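Local structure of lectin (Pleurotus ostreatus, 6T0Q) at residues A[232-237]-A[273-278]. The protein probably recognises galactose-type sugars through calcium-dependent carbohydrate-binding modules, as a secreted lectin of the oyster mushroom. Sequence-based numbering, arbitrary orientation.
Sequences ATVLIA and NTFAIN. With NAG (2-acetamido-2-deoxy-beta-D-glucopyranose), chain B.
Ile-236 and Ile-277 meet tip to tip, CD1 of Ile-236 lying 3.8 Å from CD1 of Ile-277. Both side chains are extended in their second torsion, but they start differently: Ile-236 sends CG1 anti to its backbone N (chi1 -179°), whereas in Ile-277 CG1 stands beside the N and opposite the carbonyl carbon (chi1 -56°). From either start the extended second torsion carries CD1 toward the other strand, which lets the two methyls meet between the backbones. The other meeting point is the ring of Phe-275. Ala-232 approaches it at the edge, near the ring plane, with CB 4.3 Å from CZ of Phe-275; Val-234 comes in obliquely, its CG2 4.3 Å from CE2 of Phe-275. No hydrogen bond crosses the contact, and the 148 Å² buried between the segments is apolar packing of modest extent.

The backbone geometry accounts for this. The axes of segments 232-237 and 273-278 come no closer than 10.8 Å and run nearly parallel, at 17°, a spacing that fits facing sheets and is too wide for backbone pairing. In register, Val-234 lies across from Phe-275 and Ile-236 from Ile-277, each with its CB directed at the other strand. Asn-278, next along from Ile-277, serves the opposite side: its ND2 is joined covalently to C1 of NAG at 1.4 Å, so this strand carries an N-glycan on the face turned from the sandwich interior, where its side chain also touches Ser-215 and Ile-316.

Strand 229-239 pairs antiparallel with 261-265 and 287-296, while 273-281 lies between 214-222 and 241-246, giving a beta-sandwich. Leu-244 of strand 241-246 touches Val-234 and Ile-277, and Ile-292 of strand 287-296 touches Val-234 and Phe-275, continuing the hydrophobic layer between the two sheets.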
loop_
_atom_site.group_PDB
_atom_site.type_symbol
_atom_site.label_atom_id
_atom_site.label_comp_id
_atom_site.label_asym_id
_atom_site.label_seq_id
_atom_site.Cartn_x
_atom_site.Cartn_y
_atom_site.Cartn_z
ATOM N N ALA A 232 14.284 -5.431 6.487
ATOM C CA ALA A 232 14.959 -5.469 5.197
ATOM C C ALA A 232 16.463 -5.442 5.410
ATOM O O ALA A 232 16.968 -4.829 6.358
ATOM C CB ALA A 232 14.562 -4.309 4.283
ATOM N N THR A 233 17.163 -6.142 4.530
ATOM C CA THR A 233 18.611 -6.064 4.420
ATOM C C THR A 233 18.930 -5.481 3.055
ATOM O O THR A 233 18.366 -5.922 2.050
ATOM C CB THR A 233 19.245 -7.440 4.584
ATOM O OG1 THR A 233 18.785 -8.014 5.816
ATOM C CG2 THR A 233 20.784 -7.325 4.614
ATOM N N VAL A 234 19.808 -4.480 3.019
ATOM C CA VAL A 234 20.125 -3.761 1.786
ATOM C C VAL A 234 21.620 -3.851 1.537
ATOM O O VAL A 234 22.421 -3.580 2.438
ATOM C CB VAL A 234 19.686 -2.285 1.851
ATOM C CG1 VAL A 234 20.057 -1.556 0.544
ATOM C CG2 VAL A 234 18.204 -2.184 2.137
ATOM N N LEU A 235 21.993 -4.223 0.318
ATOM C CA LEU A 235 23.373 -4.190 -0.141
ATOM C C LEU A 235 23.458 -3.193 -1.290
ATOM O O LEU A 235 22.669 -3.288 -2.231
ATOM C CB LEU A 235 23.807 -5.582 -0.602
ATOM C CG LEU A 235 25.213 -5.670 -1.179
ATOM C CD1 LEU A 235 26.217 -5.362 -0.090
ATOM C CD2 LEU A 235 25.436 -7.063 -1.772
ATOM N N ILE A 236 24.390 -2.237 -1.228
ATOM C CA ILE A 236 24.398 -1.157 -2.214
ATOM C C ILE A 236 25.820 -0.666 -2.480
ATOM O O ILE A 236 26.672 -0.636 -1.585
ATOM C CB ILE A 236 23.486 -0.001 -1.743
ATOM C CG1 ILE A 236 23.442 1.147 -2.757
ATOM C CG2 ILE A 236 23.931 0.526 -0.367
ATOM C CD1 ILE A 236 22.293 2.133 -2.426
ATOM N N ALA A 237 26.068 -0.263 -3.729
ATOM C CA ALA A 237 27.299 0.421 -4.109
ATOM C C ALA A 237 26.989 1.355 -5.269
ATOM O O ALA A 237 26.011 1.158 -5.995
ATOM C CB ALA A 237 28.410 -0.569 -4.497
ATOM N N ASN A 273 6.663 0.405 1.828
ATOM C CA ASN A 273 8.021 0.885 2.066
ATOM C C ASN A 273 8.646 1.383 0.775
ATOM O O ASN A 273 8.612 0.683 -0.242
ATOM C CB ASN A 273 8.892 -0.221 2.677
ATOM C CG ASN A 273 8.431 -0.598 4.062
ATOM O OD1 ASN A 273 8.740 0.090 5.032
ATOM N ND2 ASN A 273 7.662 -1.672 4.160
ATOM N N THR A 274 9.246 2.572 0.834
ATOM C CA THR A 274 9.854 3.220 -0.324
ATOM C C THR A 274 11.351 3.384 -0.096
ATOM O O THR A 274 11.770 4.022 0.877
ATOM C CB THR A 274 9.223 4.589 -0.593
ATOM O OG1 THR A 274 7.879 4.418 -1.062
ATOM C CG2 THR A 274 10.032 5.334 -1.663
ATOM N N PHE A 275 12.149 2.826 -0.999
ATOM C CA PHE A 275 13.594 2.965 -0.971
ATOM C C PHE A 275 13.975 4.059 -1.957
ATOM O O PHE A 275 13.521 4.043 -3.104
ATOM C CB PHE A 275 14.261 1.632 -1.330
ATOM C CG PHE A 275 13.840 0.495 -0.421
ATOM C CD1 PHE A 275 12.671 -0.208 -0.660
ATOM C CD2 PHE A 275 14.599 0.156 0.687
ATOM C CE1 PHE A 275 12.266 -1.243 0.190
ATOM C CE2 PHE A 275 14.203 -0.876 1.543
ATOM C CZ PHE A 275 13.043 -1.573 1.292
ATOM N N ALA A 276 14.784 5.017 -1.511
ATOM C CA ALA A 276 15.163 6.129 -2.374
ATOM C C ALA A 276 16.662 6.356 -2.306
ATOM O O ALA A 276 17.270 6.251 -1.238
ATOM C CB ALA A 276 14.418 7.415 -1.999
ATOM N N ILE A 277 17.256 6.660 -3.459
ATOM C CA ILE A 277 18.699 6.803 -3.579
ATOM C C ILE A 277 18.996 8.127 -4.268
ATOM O O ILE A 277 18.417 8.430 -5.315
ATOM C CB ILE A 277 19.327 5.647 -4.382
ATOM C CG1 ILE A 277 18.991 4.281 -3.777
ATOM C CG2 ILE A 277 20.835 5.828 -4.473
ATOM C CD1 ILE A 277 19.416 3.116 -4.702
ATOM N N ASN A 278 19.888 8.909 -3.684
ATOM C CA ASN A 278 20.529 10.016 -4.383
ATOM C C ASN A 278 21.957 9.570 -4.694
ATOM O O ASN A 278 22.787 9.449 -3.790
ATOM C CB ASN A 278 20.481 11.288 -3.535
ATOM C CG ASN A 278 21.409 12.389 -4.050
ATOM O OD1 ASN A 278 21.935 12.319 -5.153
ATOM N ND2 ASN A 278 21.601 13.421 -3.238
HETATM C C1 NAG B . 22.487 14.497 -3.582
HETATM C C2 NAG B . 22.035 15.834 -3.020
HETATM C C3 NAG B . 23.095 16.887 -3.283
HETATM C C4 NAG B . 24.410 16.470 -2.640
HETATM C C5 NAG B . 24.834 15.065 -3.076
HETATM C C6 NAG B . 25.917 14.505 -2.180
HETATM C C7 NAG B . 19.657 16.371 -2.806
HETATM C C8 NAG B . 18.414 16.823 -3.511
HETATM N N2 NAG B . 20.752 16.250 -3.563
HETATM O O3 NAG B . 22.660 18.126 -2.735
HETATM O O4 NAG B . 25.189 17.491 -3.129
HETATM O O5 NAG B . 23.746 14.126 -2.994
HETATM O O6 NAG B . 27.107 14.235 -2.904
HETATM O O7 NAG B . 19.669 16.121 -1.601
#